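Local coordinates for angiogenin-1 (Salmo salar, PDB 7BFK), which probably cleaves RNA as a secreted endonuclease of the pancreatic ribonuclease family, at residues A[5-10]-A[110-115]; A[41-46]-A[78-83]. One frame throughout, in Å; residues are numbered along the deposited sequence.

Contact 1 joins the first helix, 5-14, to strand 111-113, late in the chain. Contact 2 joins two neighbouring strands, 43-47 and 76-85, and along the chain it is nested inside the loop that contact 1 closes. Their centres lie about 18 Å apart, on opposite sides of the centre of the chain, and their nearest atoms are about 6 Å apart without touching. Both reach the same curved antiparallel sheet, in which strand 93-108 pairs with both 111-113 and 76-85. Helix 5-14 spans the two: residues 5-10 pack in contact 1, and His14 and Gln13, further along, hydrogen-bond to Thr45 and Asn44 of contact 2, so this one helix ties both parts of the sheet together.

Contact 1 (A[5-10]-A[110-115]); sequences QQYNHF and KFPVHY
Pro112 is a bump that fits the angle between the rings of Tyr7 and Phe10. Its CB stands 3.8 Å from the centroid of the Phe10 ring and only 8° off the ring normal, a CH-pi contact over the face. Its CD lies 3.7 Å from Tyr7 CE1, with the two side chains alongside each other. Both aromatic side chains have CG anti to the backbone N, which turns the Tyr7 ring along the CD edge of the proline and the Phe10 ring against its CB. On the same side of the Tyr7 ring as the proline, but nearer its root, Phe111 CD1 fits against Tyr7 CB at 3.6 Å. The Phe111 and Tyr7 rings meet obliquely. This is the N-terminal helix of the ribonuclease A fold, laid against strand 111-113 at 63°. Helix 51-55 also touches Tyr7, Phe10 and Phe111. The carbonyl O of Pro112 comes 3.4 Å from Tyr7 CA in a CA-H...O contact, but has no hydrogen-bond partner in the model. Further along the strand, Val113 CG1 nestles against Gln6 CB at 3.6 Å. His114 turns its edge to the face of His9, a T-shaped pair with planes at 87°. His114 CD2 also reaches into the helix backbone, 3.3 Å from Phe10 CA.

Contact 2 (A[41-46]-A[78-83]); sequences KLKNTF and VVICTH
Leu42 lays its CD2 methyl over one face of the His83 imidazole, 3.8 Å from the ring centroid and 19° off the normal, a CH-pi contact. The two side chains run side by side. His83 has CG anti to its own N (chi1 163°), which places the ring beside the leucine; its NE2 is hydrogen-bonded to Gly86 O. In the backbone beside this pair, His83 N donates to Leu42 O from well above the carbonyl plane. The next bonds are more regular. Asn44 and Cys81 form a hydrogen-bonded antiparallel pair, and so do Phe46 and Val79. The bond from Phe46 N to Val79 O is 2.8 Å long and nearly straight, at 177°. They alternate with the non-hydrogen-bonded pairs Lys43-Thr82 and Thr45-Ile80. Here Thr45 CG2 rests 3.9 Å from Ile80 CG1, and Ile80 CG2 touches Lys43 CD at 3.9 Å. The Lys43 chain then bends at chi3 and chi4, and its NZ forms a salt bridge with Asp120, which is also hydrogen-bonded to Thr45 OG1. The other face carries Asn44, Phe46, Val79 and Cys81. Cys81 SG sits 3.7 Å from Phe46 CE1, oblique to the ring, and is in disulfide with Cys24, at the start of helix 24-32. Asn44 ND2 lies over one face of the Phe46 ring, toward its rim, and donates to Gln13 O. Asn44 OD1 accepts from Lys41 NZ at 2.7 Å, in the carbonyl plane. Strands 43-47 and 76-85 are neighbours in the curved sheet of the ribonuclease A fold. With both ends of its amide engaged, Asn44 has its rotation fixed, and Lys41 NZ, which also donates to Val119 O, is held by at least two carbonyl oxygens, which limits its movement.

Contact 1 (A[5-10]-A[110-115])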
ATOM      1  N   GLN A   5     -10.804   0.809  11.748  1.00 30.79           N
ATOM      2  CA  GLN A   5      -9.647  -0.089  11.924  1.00 30.54           C
ATOM      3  C   GLN A   5      -9.061  -0.476  10.549  1.00 31.28           C
ATOM      4  O   GLN A   5      -7.857  -0.748  10.501  1.00 27.58           O
ATOM      5  CB  GLN A   5     -10.048  -1.306  12.747  1.00 36.21           C
ATOM      6  CG  GLN A   5      -8.843  -2.073  13.266  1.00 45.28           C
ATOM      7  CD  GLN A   5      -7.932  -1.194  14.092  1.00 48.91           C
ATOM      8  OE1 GLN A   5      -6.706  -1.256  13.976  1.00 59.71           O
ATOM      9  NE2 GLN A   5      -8.529  -0.347  14.920  1.00 43.32           N
ATOM     10  N   GLN A   6      -9.878  -0.531   9.495  1.00 29.79           N
ATOM     11  CA  GLN A   6      -9.402  -0.885   8.126  1.00 32.13           C
ATOM     12  C   GLN A   6      -8.552   0.265   7.587  1.00 26.65           C
ATOM     13  O   GLN A   6      -7.608   0.007   6.810  1.00 27.32           O
ATOM     14  CB  GLN A   6     -10.560  -1.270   7.212  1.00 35.05           C
ATOM     15  CG  GLN A   6     -10.916  -2.737   7.360  1.00 43.48           C
ATOM     16  CD  GLN A   6     -12.195  -3.142   6.674  1.00 49.66           C
ATOM     17  OE1 GLN A   6     -13.012  -2.308   6.263  1.00 48.51           O
ATOM     18  NE2 GLN A   6     -12.390  -4.448   6.578  1.00 60.15           N
ATOM     19  N   TYR A   7      -8.830   1.482   8.029  1.00 28.53           N
ATOM     20  CA  TYR A   7      -8.006   2.669   7.668  1.00 27.45           C
ATOM     21  C   TYR A   7      -6.650   2.523   8.357  1.00 27.45           C
ATOM     22  O   TYR A   7      -5.628   2.682   7.686  1.00 25.84           O
ATOM     23  CB  TYR A   7      -8.705   3.977   8.022  1.00 29.13           C
ATOM     24  CG  TYR A   7      -7.886   5.199   7.709  1.00 29.75           C
ATOM     25  CD1 TYR A   7      -7.167   5.287   6.529  1.00 30.51           C
ATOM     26  CD2 TYR A   7      -7.827   6.269   8.589  1.00 31.82           C
ATOM     27  CE1 TYR A   7      -6.404   6.399   6.228  1.00 31.84           C
ATOM     28  CE2 TYR A   7      -7.091   7.401   8.293  1.00 30.77           C
ATOM     29  CZ  TYR A   7      -6.374   7.467   7.107  1.00 34.30           C
ATOM     30  OH  TYR A   7      -5.626   8.567   6.809  1.00 35.02           O
ATOM     31  N   ASN A   8      -6.627   2.214   9.663  1.00 26.24           N
ATOM     32  CA  ASN A   8      -5.353   1.992  10.397  1.00 25.63           C
ATOM     33  C   ASN A   8      -4.568   0.868   9.712  1.00 27.22           C
ATOM     34  O   ASN A   8      -3.340   0.987   9.558  1.00 24.87           O
ATOM     35  CB  ASN A   8      -5.565   1.673  11.880  1.00 26.75           C
ATOM     36  CG  ASN A   8      -6.038   2.883  12.654  1.00 30.07           C
ATOM     37  OD1 ASN A   8      -7.203   3.281  12.560  1.00 28.41           O
ATOM     38  ND2 ASN A   8      -5.126   3.486  13.400  1.00 34.00           N
ATOM     39  N   HIS A   9      -5.253  -0.205   9.338  1.00 30.15           N
ATOM     40  CA  HIS A   9      -4.619  -1.357   8.649  1.00 30.34           C
ATOM     41  C   HIS A   9      -4.015  -0.854   7.315  1.00 27.25           C
ATOM     42  O   HIS A   9      -2.879  -1.204   7.003  1.00 25.81           O
ATOM     43  CB  HIS A   9      -5.635  -2.479   8.456  1.00 36.36           C
ATOM     44  CG  HIS A   9      -4.999  -3.821   8.298  1.00 44.21           C
ATOM     45  ND1 HIS A   9      -3.693  -3.973   7.857  1.00 51.00           N
ATOM     46  CD2 HIS A   9      -5.491  -5.066   8.459  1.00 52.61           C
ATOM     47  CE1 HIS A   9      -3.398  -5.255   7.788  1.00 52.33           C
ATOM     48  NE2 HIS A   9      -4.490  -5.951   8.144  1.00 60.29           N
ATOM     49  N   PHE A  10      -4.758  -0.049   6.576  1.00 26.91           N
ATOM     50  CA  PHE A  10      -4.316   0.522   5.269  1.00 25.43           C
ATOM     51  C   PHE A  10      -3.040   1.338   5.473  1.00 27.72           C
ATOM     52  O   PHE A  10      -2.061   1.113   4.756  1.00 25.87           O
ATOM     53  CB  PHE A  10      -5.423   1.360   4.646  1.00 25.23           C
ATOM     54  CG  PHE A  10      -5.010   2.021   3.357  1.00 24.76           C
ATOM     55  CD1 PHE A  10      -4.281   3.197   3.362  1.00 27.44           C
ATOM     56  CD2 PHE A  10      -5.321   1.437   2.136  1.00 27.15           C
ATOM     57  CE1 PHE A  10      -3.867   3.778   2.170  1.00 26.58           C
ATOM     58  CE2 PHE A  10      -4.917   2.031   0.943  1.00 25.14           C
ATOM     59  CZ  PHE A  10      -4.198   3.192   0.966  1.00 25.07           C
ATOM     60  N   LYS A 110     -15.189   8.092   3.901  1.00 40.12           N
ATOM     61  CA  LYS A 110     -14.030   9.020   3.946  1.00 43.95           C
ATOM     62  C   LYS A 110     -12.715   8.266   4.200  1.00 40.12           C
ATOM     63  O   LYS A 110     -11.685   8.964   4.291  1.00 39.88           O
ATOM     64  CB  LYS A 110     -14.201  10.053   5.064  1.00 50.23           C
ATOM     65  CG  LYS A 110     -14.028   9.509   6.482  1.00 57.12           C
ATOM     66  CD  LYS A 110     -13.917  10.580   7.567  1.00 62.58           C
ATOM     67  CE  LYS A 110     -15.251  11.067   8.084  1.00 66.55           C
ATOM     68  NZ  LYS A 110     -15.906  10.053   8.944  1.00 66.65           N
ATOM     69  N   PHE A 111     -12.743   6.928   4.284  1.00 37.46           N
ATOM     70  CA  PHE A 111     -11.588   6.085   4.708  1.00 39.40           C
ATOM     71  C   PHE A 111     -11.022   5.185   3.614  1.00 35.89           C
ATOM     72  O   PHE A 111     -11.687   4.284   3.109  1.00 37.41           O
ATOM     73  CB  PHE A 111     -11.977   5.135   5.849  1.00 39.11           C
ATOM     74  CG  PHE A 111     -12.366   5.805   7.139  1.00 43.67           C
ATOM     75  CD1 PHE A 111     -11.402   6.340   7.980  1.00 39.61           C
ATOM     76  CD2 PHE A 111     -13.698   5.867   7.535  1.00 43.65           C
ATOM     77  CE1 PHE A 111     -11.758   6.949   9.175  1.00 41.40           C
ATOM     78  CE2 PHE A 111     -14.051   6.469   8.733  1.00 41.38           C
ATOM     79  CZ  PHE A 111     -13.082   7.015   9.549  1.00 42.52           C
ATOM     80  N   PRO A 112      -9.739   5.385   3.244  1.00 33.63           N
ATOM     81  CA  PRO A 112      -9.020   4.417   2.433  1.00 32.83           C
ATOM     82  C   PRO A 112      -9.047   3.076   3.176  1.00 32.76           C
ATOM     83  O   PRO A 112      -8.891   3.088   4.395  1.00 33.45           O
ATOM     84  CB  PRO A 112      -7.590   4.970   2.366  1.00 32.01           C
ATOM     85  CG  PRO A 112      -7.766   6.457   2.578  1.00 33.63           C
ATOM     86  CD  PRO A 112      -8.942   6.588   3.531  1.00 34.94           C
ATOM     87  N   VAL A 113      -9.247   1.975   2.455  1.00 31.87           N
ATOM     88  CA  VAL A 113      -9.302   0.600   3.036  1.00 35.40           C
ATOM     89  C   VAL A 113      -8.666  -0.399   2.084  1.00 34.78           C
ATOM     90  O   VAL A 113      -8.636  -0.145   0.878  1.00 40.11           O
ATOM     91  CB  VAL A 113     -10.761   0.191   3.355  1.00 35.06           C
ATOM     92  CG1 VAL A 113     -11.313   0.992   4.506  1.00 37.06           C
ATOM     93  CG2 VAL A 113     -11.665   0.328   2.140  1.00 38.63           C
ATOM     94  N   HIS A 114      -8.208  -1.528   2.633  1.00 49.35           N
ATOM     95  CA  HIS A 114      -7.694  -2.709   1.890  1.00 55.09           C
ATOM     96  C   HIS A 114      -8.334  -3.945   2.538  1.00 62.51           C
ATOM     97  O   HIS A 114      -8.249  -4.081   3.773  1.00 72.81           O
ATOM     98  CB  HIS A 114      -6.158  -2.752   1.882  1.00 58.84           C
ATOM     99  CG  HIS A 114      -5.577  -3.172   3.192  1.00 71.30           C
ATOM    100  ND1 HIS A 114      -5.307  -4.494   3.487  1.00 77.10           N
ATOM    101  CD2 HIS A 114      -5.249  -2.466   4.296  1.00 70.60           C
ATOM    102  CE1 HIS A 114      -4.821  -4.579   4.710  1.00 77.75           C
ATOM    103  NE2 HIS A 114      -4.776  -3.353   5.226  1.00 75.67           N
ATOM    104  N   TYR A 115      -8.995  -4.783   1.750  1.00 72.89           N
ATOM    105  CA  TYR A 115      -9.716  -5.982   2.241  1.00 73.03           C
ATOM    106  C   TYR A 115      -8.832  -7.227   2.106  1.00 71.98           C
ATOM    107  O   TYR A 115      -8.612  -7.686   0.967  1.00 72.07           O
ATOM    108  CB  TYR A 115     -11.043  -6.131   1.498  1.00 76.72           C
ATOM    109  CG  TYR A 115     -12.029  -5.015   1.743  1.00 79.21           C
ATOM    110  CD1 TYR A 115     -12.464  -4.723   3.026  1.00 80.46           C
ATOM    111  CD2 TYR A 115     -12.568  -4.282   0.695  1.00 80.07           C
ATOM    112  CE1 TYR A 115     -13.384  -3.716   3.269  1.00 75.62           C
ATOM    113  CE2 TYR A 115     -13.493  -3.271   0.921  1.00 79.72           C
ATOM    114  CZ  TYR A 115     -13.906  -2.991   2.214  1.00 79.57           C
ATOM    115  OH  TYR A 115     -14.812  -2.002   2.462  1.00 82.40           O
TER

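Contact 2 (A[41-46]-A[78-83])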
ATOM      1  N   LYS A  41       4.504 -12.249   0.372  1.00 36.66           N
ATOM      2  CA  LYS A  41       3.569 -11.431  -0.443  1.00 34.33           C
ATOM      3  C   LYS A  41       4.336 -11.089  -1.732  1.00 27.11           C
ATOM      4  O   LYS A  41       5.531 -10.763  -1.635  1.00 28.12           O
ATOM      5  CB  LYS A  41       3.063 -10.226   0.354  1.00 32.50           C
ATOM      6  CG  LYS A  41       1.868  -9.534  -0.278  1.00 32.52           C
ATOM      7  CD  LYS A  41       1.370  -8.337   0.488  1.00 34.24           C
ATOM      8  CE  LYS A  41       0.168  -7.715  -0.171  1.00 36.05           C
ATOM      9  NZ  LYS A  41      -0.165  -6.424   0.447  1.00 46.33           N
ATOM     10  N   LEU A  42       3.717 -11.234  -2.902  1.00 26.98           N
ATOM     11  CA  LEU A  42       4.435 -11.114  -4.209  1.00 27.56           C
ATOM     12  C   LEU A  42       4.766  -9.658  -4.520  1.00 26.98           C
ATOM     13  O   LEU A  42       5.680  -9.434  -5.326  1.00 26.96           O
ATOM     14  CB  LEU A  42       3.606 -11.760  -5.324  1.00 29.06           C
ATOM     15  CG  LEU A  42       3.454 -13.276  -5.182  1.00 30.70           C
ATOM     16  CD1 LEU A  42       2.502 -13.854  -6.196  1.00 29.52           C
ATOM     17  CD2 LEU A  42       4.816 -13.963  -5.252  1.00 36.28           C
ATOM     18  N   LYS A  43       4.020  -8.711  -3.947  1.00 24.82           N
ATOM     19  CA  LYS A  43       4.271  -7.277  -4.156  1.00 27.17           C
ATOM     20  C   LYS A  43       3.580  -6.468  -3.071  1.00 27.25           C
ATOM     21  O   LYS A  43       2.512  -6.896  -2.578  1.00 28.23           O
ATOM     22  CB  LYS A  43       3.731  -6.846  -5.523  1.00 27.35           C
ATOM     23  CG  LYS A  43       3.997  -5.408  -5.909  1.00 26.95           C
ATOM     24  CD  LYS A  43       3.662  -5.129  -7.376  1.00 24.86           C
ATOM     25  CE  LYS A  43       2.219  -5.437  -7.716  1.00 26.10           C
ATOM     26  NZ  LYS A  43       1.306  -4.376  -7.227  1.00 24.78           N
ATOM     27  N   ASN A  44       4.174  -5.342  -2.715  1.00 26.64           N
ATOM     28  CA  ASN A  44       3.515  -4.352  -1.843  1.00 25.97           C
ATOM     29  C   ASN A  44       4.021  -2.978  -2.234  1.00 24.57           C
ATOM     30  O   ASN A  44       5.218  -2.832  -2.418  1.00 27.78           O
ATOM     31  CB  ASN A  44       3.705  -4.614  -0.361  1.00 28.69           C
ATOM     32  CG  ASN A  44       2.676  -3.860   0.448  1.00 27.89           C
ATOM     33  OD1 ASN A  44       1.539  -4.299   0.526  1.00 27.99           O
ATOM     34  ND2 ASN A  44       3.091  -2.765   1.077  1.00 27.55           N
ATOM     35  N   THR A  45       3.102  -2.033  -2.373  1.00 23.83           N
ATOM     36  CA  THR A  45       3.379  -0.628  -2.731  1.00 24.70           C
ATOM     37  C   THR A  45       3.168   0.263  -1.490  1.00 24.73           C
ATOM     38  O   THR A  45       2.069   0.205  -0.870  1.00 25.73           O
ATOM     39  CB  THR A  45       2.522  -0.206  -3.926  1.00 23.35           C
ATOM     40  OG1 THR A  45       2.638  -1.198  -4.956  1.00 24.82           O
ATOM     41  CG2 THR A  45       2.885   1.160  -4.446  1.00 23.64           C
ATOM     42  N   PHE A  46       4.168   1.074  -1.193  1.00 23.25           N
ATOM     43  CA  PHE A  46       4.198   2.064  -0.089  1.00 25.60           C
ATOM     44  C   PHE A  46       4.098   3.474  -0.668  1.00 25.30           C
ATOM     45  O   PHE A  46       4.801   3.780  -1.633  1.00 25.70           O
ATOM     46  CB  PHE A  46       5.480   1.900   0.731  1.00 30.25           C
ATOM     47  CG  PHE A  46       5.648   0.540   1.357  1.00 28.47           C
ATOM     48  CD1 PHE A  46       6.273  -0.482   0.661  1.00 29.95           C
ATOM     49  CD2 PHE A  46       5.179   0.279   2.639  1.00 32.50           C
ATOM     50  CE1 PHE A  46       6.429  -1.736   1.233  1.00 32.42           C
ATOM     51  CE2 PHE A  46       5.322  -0.980   3.206  1.00 31.58           C
ATOM     52  CZ  PHE A  46       5.944  -1.986   2.496  1.00 31.67           C
ATOM     53  N   VAL A  78       6.189   6.724  -4.627  1.00 26.60           N
ATOM     54  CA  VAL A  78       5.902   5.363  -4.110  1.00 24.43           C
ATOM     55  C   VAL A  78       7.180   4.543  -4.165  1.00 26.31           C
ATOM     56  O   VAL A  78       8.103   4.869  -4.944  1.00 26.36           O
ATOM     57  CB  VAL A  78       4.754   4.676  -4.883  1.00 24.32           C
ATOM     58  CG1 VAL A  78       3.456   5.463  -4.785  1.00 25.88           C
ATOM     59  CG2 VAL A  78       5.114   4.424  -6.336  1.00 25.27           C
ATOM     60  N   VAL A  79       7.221   3.532  -3.320  1.00 26.87           N
ATOM     61  CA  VAL A  79       8.253   2.473  -3.312  1.00 29.99           C
ATOM     62  C   VAL A  79       7.490   1.169  -3.507  1.00 27.96           C
ATOM     63  O   VAL A  79       6.536   0.926  -2.743  1.00 27.99           O
ATOM     64  CB  VAL A  79       9.095   2.465  -2.024  1.00 32.17           C
ATOM     65  CG1 VAL A  79       9.885   1.171  -1.909  1.00 33.81           C
ATOM     66  CG2 VAL A  79      10.021   3.687  -1.947  1.00 33.41           C
ATOM     67  N   ILE A  80       7.893   0.383  -4.499  1.00 27.67           N
ATOM     68  CA  ILE A  80       7.307  -0.938  -4.825  1.00 30.36           C
ATOM     69  C   ILE A  80       8.330  -2.007  -4.452  1.00 29.93           C
ATOM     70  O   ILE A  80       9.489  -1.956  -4.968  1.00 33.23           O
ATOM     71  CB  ILE A  80       6.901  -1.002  -6.312  1.00 29.80           C
ATOM     72  CG1 ILE A  80       5.962   0.152  -6.675  1.00 29.97           C
ATOM     73  CG2 ILE A  80       6.279  -2.357  -6.660  1.00 29.53           C
ATOM     74  CD1 ILE A  80       5.988   0.521  -8.118  1.00 30.98           C
ATOM     75  N   CYS A  81       7.935  -2.901  -3.556  1.00 29.60           N
ATOM     76  CA  CYS A  81       8.713  -4.095  -3.152  1.00 30.93           C
ATOM     77  C   CYS A  81       8.138  -5.292  -3.908  1.00 29.11           C
ATOM     78  O   CYS A  81       6.946  -5.643  -3.696  1.00 28.85           O
ATOM     79  CB  CYS A  81       8.687  -4.274  -1.642  1.00 34.06           C
ATOM     80  SG  CYS A  81       9.340  -2.829  -0.769  1.00 36.58           S
ATOM     81  N   THR A  82       8.934  -5.880  -4.791  1.00 28.98           N
ATOM     82  CA  THR A  82       8.513  -6.987  -5.679  1.00 29.54           C
ATOM     83  C   THR A  82       9.300  -8.248  -5.338  1.00 29.30           C
ATOM     84  O   THR A  82      10.548  -8.181  -5.242  1.00 32.78           O
ATOM     85  CB  THR A  82       8.686  -6.623  -7.163  1.00 28.50           C
ATOM     86  OG1 THR A  82       8.059  -5.352  -7.403  1.00 33.55           O
ATOM     87  CG2 THR A  82       8.084  -7.673  -8.073  1.00 30.37           C
ATOM     88  N   HIS A  83       8.577  -9.335  -5.130  1.00 30.80           N
ATOM     89  CA  HIS A  83       9.133 -10.685  -4.877  1.00 33.03           C
ATOM     90  C   HIS A  83      10.028 -11.112  -6.049  1.00 37.76           C
ATOM     91  O   HIS A  83       9.624 -10.914  -7.222  1.00 34.09           O
ATOM     92  CB  HIS A  83       7.980 -11.664  -4.692  1.00 33.46           C
ATOM     93  CG  HIS A  83       8.369 -13.099  -4.834  1.00 34.78           C
ATOM     94  ND1 HIS A  83       8.413 -13.732  -6.065  1.00 34.39           N
ATOM     95  CD2 HIS A  83       8.671 -14.033  -3.906  1.00 36.14           C
ATOM     96  CE1 HIS A  83       8.751 -15.000  -5.885  1.00 38.10           C
ATOM     97  NE2 HIS A  83       8.917 -15.203  -4.561  1.00 37.11           N
TER